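Local coordinates for uncharacterized protein YhfS (Escherichia coli, PDB 4J8L), which carries pyridoxal 5'-phosphate covalently bound to a lysine and is of unknown function, possibly with cysteine synthase activity, at residues L139-R144 / N275-V280; V152-L157 / V178-C183; H96-Y101 / R144-D149. All coordinates share one frame; numbering follows the deposited sequence.

The three contacts illustrate how a two-domain, pyridoxal-phosphate-dependent chain is held together within and between its domains. Contact 3 closes first along the chain, joining the loops that follow strands 92-96 and 137-141, neighbours in the mixed seven-stranded sheet. Contact 2 comes next, between helix 153-162 and the loop from strand 167-170 to 189-193. Both brace the large domain internally, whereas contact 1 joins it to the small antiparallel-sheet domain; it encloses contact 2, and its segments alternate with those of contact 3. Its centre lies about 8 Å from that of contact 3, with which it shares R144, and about 12 Å from that of contact 2; the centres of contacts 2 and 3 are about 16 Å apart.

Contact 1: residues L139-R144 / N275-V280; sequences LVQHTR and NAQSKV
Polar contacts are led by Q141 and Q277, whose side chains cross at about a right angle with their amide planes 64° apart. Q141 NE2 makes a straight bond, 2.9 Å long, to T143 OG1 and a weak, bent one to Q277 OE1. A water closes the circuit, donating to Q141 OE1 and accepting from Q277 NE2, so both ends of the Q141 amide are engaged. Within the turn, N275 ND2 binds Q277 O at 2.9 Å and spans the cis peptide bond before Q277, while N275 OD1 takes the backbone N of L6.

Packing is carried by T143 and R144. T143 CB lies 3.2 Å from Q277 O, and its methyl CG2 sits 3.8 Å from N275 ND2. A valine here would probably leave Q141 NE2 without its straight bond and its amide freer to turn. R144 lays its CG 3.6 Å from N275 CB; its bend at chi2 (-54°) sends the guanidinium away to F4 O and Y151.

The contact thus links the C-terminal end of strand 137-141 in the large mixed sheet with the hairpin turn between strands 268-275 and 279-285 of the small antiparallel sheet, a junction between two domains.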
loop_
_atom_site.group_PDB
_atom_site.type_symbol
_atom_site.label_atom_id
_atom_site.label_comp_id
_atom_site.label_asym_id
_atom_site.label_seq_id
_atom_site.Cartn_x
_atom_site.Cartn_y
_atom_site.Cartn_z
ATOM N N LEU A 139 -3.049 -0.543 15.214
ATOM C CA LEU A 139 -2.961 -0.510 13.764
ATOM C C LEU A 139 -1.937 0.541 13.381
ATOM O O LEU A 139 -1.970 1.667 13.874
ATOM C CB LEU A 139 -4.321 -0.181 13.139
ATOM C CG LEU A 139 -4.359 -0.144 11.602
ATOM C CD1 LEU A 139 -5.627 -0.792 11.059
ATOM C CD2 LEU A 139 -4.250 1.287 11.099
ATOM N N VAL A 140 -1.017 0.174 12.497
ATOM C CA VAL A 140 0.002 1.119 12.061
ATOM C C VAL A 140 -0.024 1.218 10.546
ATOM O O VAL A 140 0.076 0.204 9.854
ATOM C CB VAL A 140 1.417 0.695 12.522
ATOM C CG1 VAL A 140 2.424 1.798 12.218
ATOM C CG2 VAL A 140 1.426 0.343 14.016
ATOM N N GLN A 141 -0.179 2.432 10.023
ATOM C CA GLN A 141 -0.139 2.597 8.571
ATOM C C GLN A 141 1.303 2.750 8.113
ATOM O O GLN A 141 2.077 3.506 8.698
ATOM C CB GLN A 141 -0.987 3.791 8.109
ATOM C CG GLN A 141 -1.057 3.913 6.587
ATOM C CD GLN A 141 -2.104 4.888 6.107
ATOM O OE1 GLN A 141 -3.147 5.069 6.741
ATOM N NE2 GLN A 141 -1.835 5.531 4.978
ATOM N N HIS A 142 1.660 2.024 7.055
ATOM C CA HIS A 142 3.017 2.066 6.527
ATOM C C HIS A 142 3.277 3.372 5.757
ATOM O O HIS A 142 4.227 4.103 6.052
ATOM C CB HIS A 142 3.271 0.833 5.645
ATOM C CG HIS A 142 4.723 0.556 5.397
ATOM N ND1 HIS A 142 5.211 -0.714 5.166
ATOM C CD2 HIS A 142 5.793 1.387 5.337
ATOM C CE1 HIS A 142 6.520 -0.656 4.987
ATOM N NE2 HIS A 142 6.896 0.608 5.083
ATOM N N THR A 143 2.432 3.670 4.773
ATOM C CA THR A 143 2.571 4.927 4.044
ATOM C C THR A 143 2.226 6.112 4.942
ATOM O O THR A 143 1.604 5.950 5.990
ATOM C CB THR A 143 1.686 4.983 2.791
ATOM O OG1 THR A 143 0.322 4.719 3.146
ATOM C CG2 THR A 143 2.165 3.967 1.762
ATOM N N ARG A 144 2.628 7.296 4.504
ATOM C CA ARG A 144 2.429 8.521 5.273
ATOM C C ARG A 144 1.002 9.063 5.201
ATOM O O ARG A 144 0.449 9.264 4.118
ATOM C CB ARG A 144 3.407 9.597 4.798
ATOM C CG ARG A 144 4.878 9.192 4.856
ATOM C CD ARG A 144 5.269 8.712 6.245
ATOM N NE ARG A 144 6.717 8.539 6.390
ATOM C CZ ARG A 144 7.306 7.968 7.437
ATOM N NH1 ARG A 144 6.576 7.482 8.434
ATOM N NH2 ARG A 144 8.627 7.875 7.487
ATOM N N ASN A 275 4.947 10.797 0.120
ATOM C CA ASN A 275 4.005 9.695 0.219
ATOM C C ASN A 275 2.620 10.262 0.487
ATOM O O ASN A 275 2.287 10.628 1.620
ATOM C CB ASN A 275 4.421 8.718 1.307
ATOM C CG ASN A 275 5.298 7.613 0.768
ATOM O OD1 ASN A 275 6.520 7.755 0.698
ATOM N ND2 ASN A 275 4.675 6.506 0.365
ATOM N N ALA A 276 1.832 10.374 -0.577
ATOM C CA ALA A 276 0.528 11.020 -0.498
ATOM C C ALA A 276 -0.571 10.253 -1.242
ATOM O O ALA A 276 -1.111 10.753 -2.220
ATOM C CB ALA A 276 0.635 12.448 -1.044
ATOM N N GLN A 277 -0.903 9.039 -0.806
ATOM C CA GLN A 277 -0.226 8.352 0.288
ATOM C C GLN A 277 0.850 7.439 -0.296
ATOM O O GLN A 277 1.820 7.108 0.378
ATOM C CB GLN A 277 -1.229 7.579 1.143
ATOM C CG GLN A 277 -2.281 8.498 1.767
ATOM C CD GLN A 277 -3.089 7.825 2.857
ATOM O OE1 GLN A 277 -3.403 6.641 2.773
ATOM N NE2 GLN A 277 -3.435 8.587 3.895
ATOM N N SER A 278 0.679 7.046 -1.557
ATOM C CA SER A 278 1.750 6.365 -2.270
ATOM C C SER A 278 2.792 7.412 -2.633
ATOM O O SER A 278 2.493 8.602 -2.658
ATOM C CB SER A 278 1.228 5.673 -3.535
ATOM O OG SER A 278 2.224 4.821 -4.094
ATOM N N LYS A 279 4.014 6.974 -2.915
ATOM C CA LYS A 279 5.092 7.905 -3.216
ATOM C C LYS A 279 4.894 8.475 -4.623
ATOM O O LYS A 279 4.908 7.741 -5.615
ATOM C CB LYS A 279 6.448 7.214 -3.049
ATOM C CG LYS A 279 7.659 8.134 -3.010
ATOM C CD LYS A 279 8.888 7.351 -2.558
ATOM C CE LYS A 279 10.152 8.183 -2.660
ATOM N NZ LYS A 279 11.370 7.407 -2.252
ATOM N N VAL A 280 4.669 9.786 -4.684
ATOM C CA VAL A 280 4.315 10.496 -5.909
ATOM C C VAL A 280 4.937 11.890 -5.885
ATOM O O VAL A 280 5.554 12.291 -4.891
ATOM C CB VAL A 280 2.780 10.688 -6.030
ATOM C CG1 VAL A 280 2.077 9.342 -6.149
ATOM C CG2 VAL A 280 2.245 11.477 -4.841
HETATM O O HOH W 1 -4.877 7.155 6.187
#

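Contact 2: residues V152-L157 / V178-C183; sequences VLADVL and VARIGC
The first turn of helix 153-162, with V152 at its N-cap, faces an irregular segment that passes into a short 3-10 turn at G182, and the backbones come nearest at L153 and G182, whose CA atoms are 7.3 Å apart. No hydrogen bond crosses between them, and the join rests on van der Waals contact.

Two leucines one helical turn apart reach the same glycine. L153 CD2 lies 4.0 Å from G182 CA, with the G182 nitrogen slightly farther off. The CG of L153 stands opposite the backbone N (chi1 -177°), which carries the branched end out to the loop. L157 has its CG opposite the carbonyl carbon instead (chi1 -65°), and its CD1 rests 3.7 Å from G182 O. The methyl groups therefore meet the glycine main chain directly, with no side chain interposed.

The helix is the connection that follows strand 137-141 and leads into strand 167-170, a beta-alpha-beta crossover between adjacent parallel strands of the mixed sheet. L153 also packs on V140 and T169, and L157 on V140, A167 and T169, so the leucines fill the layer between helix and sheet as well as meeting the loop.

Toward solvent, A154 CB touches R180 NH2 at 3.7 Å. The arginine chain runs out from the loop and bends at chi3 (-66°), bringing that terminal nitrogen over to the helix. D155 carries the opposite charge, but its OD1 remains 6.8 Å from R180 NH2, too far for a salt bridge. The G182 nitrogen donates to D171 OD1, and I181 N to E184 OE1.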
loop_
_atom_site.group_PDB
_atom_site.type_symbol
_atom_site.label_atom_id
_atom_site.label_comp_id
_atom_site.label_asym_id
_atom_site.label_seq_id
_atom_site.Cartn_x
_atom_site.Cartn_y
_atom_site.Cartn_z
ATOM N N VAL A 152 9.716 5.687 11.952
ATOM C CA VAL A 152 10.259 4.464 11.371
ATOM C C VAL A 152 9.353 3.310 11.763
ATOM O O VAL A 152 9.154 3.055 12.953
ATOM C CB VAL A 152 11.683 4.196 11.891
ATOM C CG1 VAL A 152 12.192 2.852 11.381
ATOM C CG2 VAL A 152 12.613 5.328 11.480
ATOM N N LEU A 153 8.791 2.630 10.765
ATOM C CA LEU A 153 7.839 1.547 11.001
ATOM C C LEU A 153 8.345 0.537 12.028
ATOM O O LEU A 153 7.650 0.231 13.004
ATOM C CB LEU A 153 7.503 0.833 9.691
ATOM C CG LEU A 153 6.462 -0.289 9.781
ATOM C CD1 LEU A 153 5.154 0.232 10.370
ATOM C CD2 LEU A 153 6.212 -0.920 8.421
ATOM N N ALA A 154 9.563 0.042 11.818
ATOM C CA ALA A 154 10.140 -0.990 12.681
ATOM C C ALA A 154 10.241 -0.548 14.140
ATOM O O ALA A 154 10.068 -1.355 15.056
ATOM C CB ALA A 154 11.506 -1.414 12.156
ATOM N N ASP A 155 10.513 0.736 14.356
ATOM C CA ASP A 155 10.671 1.252 15.712
ATOM C C ASP A 155 9.334 1.374 16.434
ATOM O O ASP A 155 9.240 1.109 17.636
ATOM C CB ASP A 155 11.413 2.590 15.703
ATOM C CG ASP A 155 12.839 2.453 15.205
ATOM O OD1 ASP A 155 13.351 1.312 15.166
ATOM O OD2 ASP A 155 13.446 3.480 14.853
ATOM N N VAL A 156 8.300 1.769 15.702
ATOM C CA VAL A 156 6.965 1.823 16.279
ATOM C C VAL A 156 6.515 0.410 16.640
ATOM O O VAL A 156 5.975 0.171 17.727
ATOM C CB VAL A 156 5.964 2.467 15.306
ATOM C CG1 VAL A 156 4.538 2.298 15.807
ATOM C CG2 VAL A 156 6.298 3.943 15.111
ATOM N N LEU A 157 6.756 -0.529 15.726
ATOM C CA LEU A 157 6.408 -1.929 15.954
ATOM C C LEU A 157 7.168 -2.536 17.132
ATOM O O LEU A 157 6.587 -3.276 17.926
ATOM C CB LEU A 157 6.630 -2.762 14.686
ATOM C CG LEU A 157 5.707 -2.376 13.527
ATOM C CD1 LEU A 157 6.114 -3.101 12.250
ATOM C CD2 LEU A 157 4.253 -2.678 13.867
ATOM N N VAL A 178 9.604 -1.158 -0.704
ATOM C CA VAL A 178 10.543 -0.910 0.387
ATOM C C VAL A 178 11.171 -2.216 0.857
ATOM O O VAL A 178 10.730 -3.309 0.478
ATOM C CB VAL A 178 9.871 -0.218 1.598
ATOM C CG1 VAL A 178 9.218 1.098 1.168
ATOM C CG2 VAL A 178 8.839 -1.135 2.245
ATOM N N ALA A 179 12.204 -2.109 1.683
ATOM C CA ALA A 179 12.948 -3.300 2.098
ATOM C C ALA A 179 12.120 -4.279 2.938
ATOM O O ALA A 179 12.209 -5.499 2.752
ATOM C CB ALA A 179 14.214 -2.901 2.843
ATOM N N ARG A 180 11.334 -3.751 3.875
ATOM C CA ARG A 180 10.585 -4.598 4.803
ATOM C C ARG A 180 9.159 -4.099 5.024
ATOM O O ARG A 180 8.958 -2.955 5.419
ATOM C CB ARG A 180 11.303 -4.670 6.154
ATOM C CG ARG A 180 12.669 -5.365 6.107
ATOM C CD ARG A 180 13.180 -5.699 7.520
ATOM N NE ARG A 180 13.463 -4.503 8.311
ATOM C CZ ARG A 180 13.691 -4.504 9.622
ATOM N NH1 ARG A 180 13.664 -5.641 10.307
ATOM N NH2 ARG A 180 13.940 -3.365 10.251
ATOM N N ILE A 181 8.173 -4.959 4.777
ATOM C CA ILE A 181 6.800 -4.651 5.167
ATOM C C ILE A 181 6.588 -5.024 6.635
ATOM O O ILE A 181 7.478 -5.590 7.263
ATOM C CB ILE A 181 5.748 -5.314 4.251
ATOM C CG1 ILE A 181 5.798 -6.839 4.330
ATOM C CG2 ILE A 181 5.978 -4.900 2.799
ATOM C CD1 ILE A 181 4.611 -7.502 3.628
ATOM N N GLY A 182 5.418 -4.702 7.177
ATOM C CA GLY A 182 5.174 -4.823 8.615
ATOM C C GLY A 182 5.553 -6.168 9.222
ATOM O O GLY A 182 6.269 -6.218 10.222
ATOM N N CYS A 183 5.090 -7.261 8.621
ATOM C CA CYS A 183 5.365 -8.588 9.178
ATOM C C CYS A 183 6.842 -8.968 9.107
ATOM O O CYS A 183 7.257 -9.955 9.714
ATOM C CB CYS A 183 4.514 -9.668 8.500
ATOM S SG CYS A 183 4.849 -9.910 6.746
#

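Contact 3: residues H96-Y101 / R144-D149; sequences HDAPVY and RQQPQD
H96 extends its ring with CG anti to the backbone N (chi1 175°), while D149, its CG beside the backbone N (chi1 -74°), brings its carboxylate in from the opposite direction. H96 NE2 donates to D149 OD1 over 2.9 Å at 162°, a His-carboxylate hydrogen bond. The acceptor lies near the ring plane, yet the ring nitrogen comes from above the carboxylate plane. Q146 NE2 reaches the same oxygen from the other face, at 2.9 Å, and N121 ND2 binds it too, so three donors grip it. H96 ND1 meets F120 N, so both ring nitrogens are engaged.

The Q146 amide also gives a weak bond to D97 O, and its NE2 lies 3.5 Å from A98 CB. Q145 reaches across to the facing loop, its CB 3.9 Å from A98 CB. Its NE2 donates to P99 O at 2.9 Å, from above the carbonyl plane, and to a water that bridges H96 O and A98 O. Its OE1 sits 3.5 Å from H96 CD2, at the ring edge.

A type I turn, Q146 to D149, presents the carboxylate. Both loops leave the C-terminal ends of adjacent parallel strands, 92-96 and 137-141, and each leads into a helix, consistent with the large domain of an aminotransferase-like, PLP-dependent fold.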
loop_
_atom_site.group_PDB
_atom_site.type_symbol
_atom_site.label_atom_id
_atom_site.label_comp_id
_atom_site.label_asym_id
_atom_site.label_seq_id
_atom_site.Cartn_x
_atom_site.Cartn_y
_atom_site.Cartn_z
ATOM N N HIS A 96 -2.531 6.056 15.254
ATOM C CA HIS A 96 -1.710 7.257 15.173
ATOM C C HIS A 96 -2.581 8.517 15.152
ATOM O O HIS A 96 -3.731 8.476 14.711
ATOM C CB HIS A 96 -0.850 7.163 13.909
ATOM C CG HIS A 96 -0.034 8.384 13.611
ATOM N ND1 HIS A 96 0.680 9.065 14.573
ATOM C CD2 HIS A 96 0.203 9.026 12.442
ATOM C CE1 HIS A 96 1.312 10.082 14.012
ATOM N NE2 HIS A 96 1.038 10.080 12.719
ATOM N N ASP A 97 -2.028 9.627 15.638
ATOM C CA ASP A 97 -2.720 10.918 15.648
ATOM C C ASP A 97 -2.679 11.571 14.272
ATOM O O ASP A 97 -1.921 12.512 14.037
ATOM C CB ASP A 97 -2.107 11.842 16.708
ATOM C CG ASP A 97 -2.911 13.119 16.921
ATOM O OD1 ASP A 97 -4.030 13.242 16.378
ATOM O OD2 ASP A 97 -2.420 14.002 17.656
ATOM N N ALA A 98 -3.510 11.051 13.376
ATOM C CA ALA A 98 -3.580 11.495 11.988
ATOM C C ALA A 98 -4.825 10.849 11.390
ATOM O O ALA A 98 -5.350 9.892 11.957
ATOM C CB ALA A 98 -2.332 11.052 11.230
ATOM N N PRO A 99 -5.307 11.356 10.242
ATOM C CA PRO A 99 -6.520 10.771 9.659
ATOM C C PRO A 99 -6.430 9.258 9.427
ATOM O O PRO A 99 -5.504 8.761 8.780
ATOM C CB PRO A 99 -6.641 11.501 8.318
ATOM C CG PRO A 99 -5.994 12.827 8.569
ATOM C CD PRO A 99 -4.835 12.525 9.472
ATOM N N VAL A 100 -7.397 8.528 9.967
ATOM C CA VAL A 100 -7.492 7.099 9.714
ATOM C C VAL A 100 -7.988 6.874 8.287
ATOM O O VAL A 100 -8.857 7.618 7.805
ATOM C CB VAL A 100 -8.448 6.425 10.729
ATOM C CG1 VAL A 100 -8.529 4.921 10.485
ATOM C CG2 VAL A 100 -8.001 6.736 12.168
ATOM N N TYR A 101 -7.417 5.881 7.602
ATOM C CA TYR A 101 -7.820 5.568 6.230
ATOM C C TYR A 101 -9.336 5.371 6.199
ATOM O O TYR A 101 -9.884 4.724 7.081
ATOM C CB TYR A 101 -7.100 4.317 5.700
ATOM C CG TYR A 101 -7.406 4.149 4.236
ATOM C CD1 TYR A 101 -6.692 4.852 3.281
ATOM C CD2 TYR A 101 -8.455 3.337 3.816
ATOM C CE1 TYR A 101 -6.994 4.733 1.928
ATOM C CE2 TYR A 101 -8.774 3.219 2.474
ATOM C CZ TYR A 101 -8.036 3.920 1.537
ATOM O OH TYR A 101 -8.346 3.810 0.204
ATOM N N ARG A 144 2.628 7.296 4.504
ATOM C CA ARG A 144 2.429 8.521 5.273
ATOM C C ARG A 144 1.002 9.063 5.201
ATOM O O ARG A 144 0.449 9.264 4.118
ATOM C CB ARG A 144 3.407 9.597 4.798
ATOM C CG ARG A 144 4.878 9.192 4.856
ATOM C CD ARG A 144 5.269 8.712 6.245
ATOM N NE ARG A 144 6.717 8.539 6.390
ATOM C CZ ARG A 144 7.306 7.968 7.437
ATOM N NH1 ARG A 144 6.576 7.482 8.434
ATOM N NH2 ARG A 144 8.627 7.875 7.487
ATOM N N GLN A 145 0.427 9.351 6.366
ATOM C CA GLN A 145 -0.937 9.864 6.450
ATOM C C GLN A 145 -0.987 11.383 6.392
ATOM O O GLN A 145 -2.033 11.972 6.107
ATOM C CB GLN A 145 -1.578 9.394 7.752
ATOM C CG GLN A 145 -1.752 7.884 7.817
ATOM C CD GLN A 145 -1.905 7.401 9.239
ATOM O OE1 GLN A 145 -0.926 7.006 9.871
ATOM N NE2 GLN A 145 -3.133 7.444 9.759
ATOM N N GLN A 146 0.147 12.015 6.672
ATOM C CA GLN A 146 0.248 13.463 6.635
ATOM C C GLN A 146 1.719 13.799 6.435
ATOM O O GLN A 146 2.584 12.989 6.784
ATOM C CB GLN A 146 -0.296 14.058 7.933
ATOM C CG GLN A 146 0.412 13.578 9.171
ATOM C CD GLN A 146 -0.327 13.943 10.436
ATOM O OE1 GLN A 146 -1.364 14.605 10.394
ATOM N NE2 GLN A 146 0.200 13.506 11.575
ATOM N N PRO A 147 2.010 14.968 5.841
ATOM C CA PRO A 147 3.375 15.319 5.423
ATOM C C PRO A 147 4.408 15.238 6.541
ATOM O O PRO A 147 5.555 14.869 6.292
ATOM C CB PRO A 147 3.236 16.774 4.964
ATOM C CG PRO A 147 1.824 16.910 4.566
ATOM C CD PRO A 147 1.041 16.021 5.481
ATOM N N GLN A 148 4.001 15.579 7.757
ATOM C CA GLN A 148 4.924 15.627 8.886
ATOM C C GLN A 148 5.279 14.265 9.482
ATOM O O GLN A 148 6.146 14.190 10.352
ATOM C CB GLN A 148 4.367 16.523 9.994
ATOM C CG GLN A 148 3.055 16.028 10.578
ATOM C CD GLN A 148 1.848 16.708 9.956
ATOM O OE1 GLN A 148 1.743 16.820 8.730
ATOM N NE2 GLN A 148 0.933 17.182 10.802
ATOM N N ASP A 149 4.618 13.196 9.038
ATOM C CA ASP A 149 4.897 11.874 9.599
ATOM C C ASP A 149 6.262 11.348 9.160
ATOM O O ASP A 149 6.545 11.224 7.963
ATOM C CB ASP A 149 3.803 10.868 9.237
ATOM C CG ASP A 149 2.522 11.087 10.021
ATOM O OD1 ASP A 149 2.545 11.845 11.024
ATOM O OD2 ASP A 149 1.492 10.493 9.632
HETATM O O HOH W 2 -4.527 7.370 12.344
#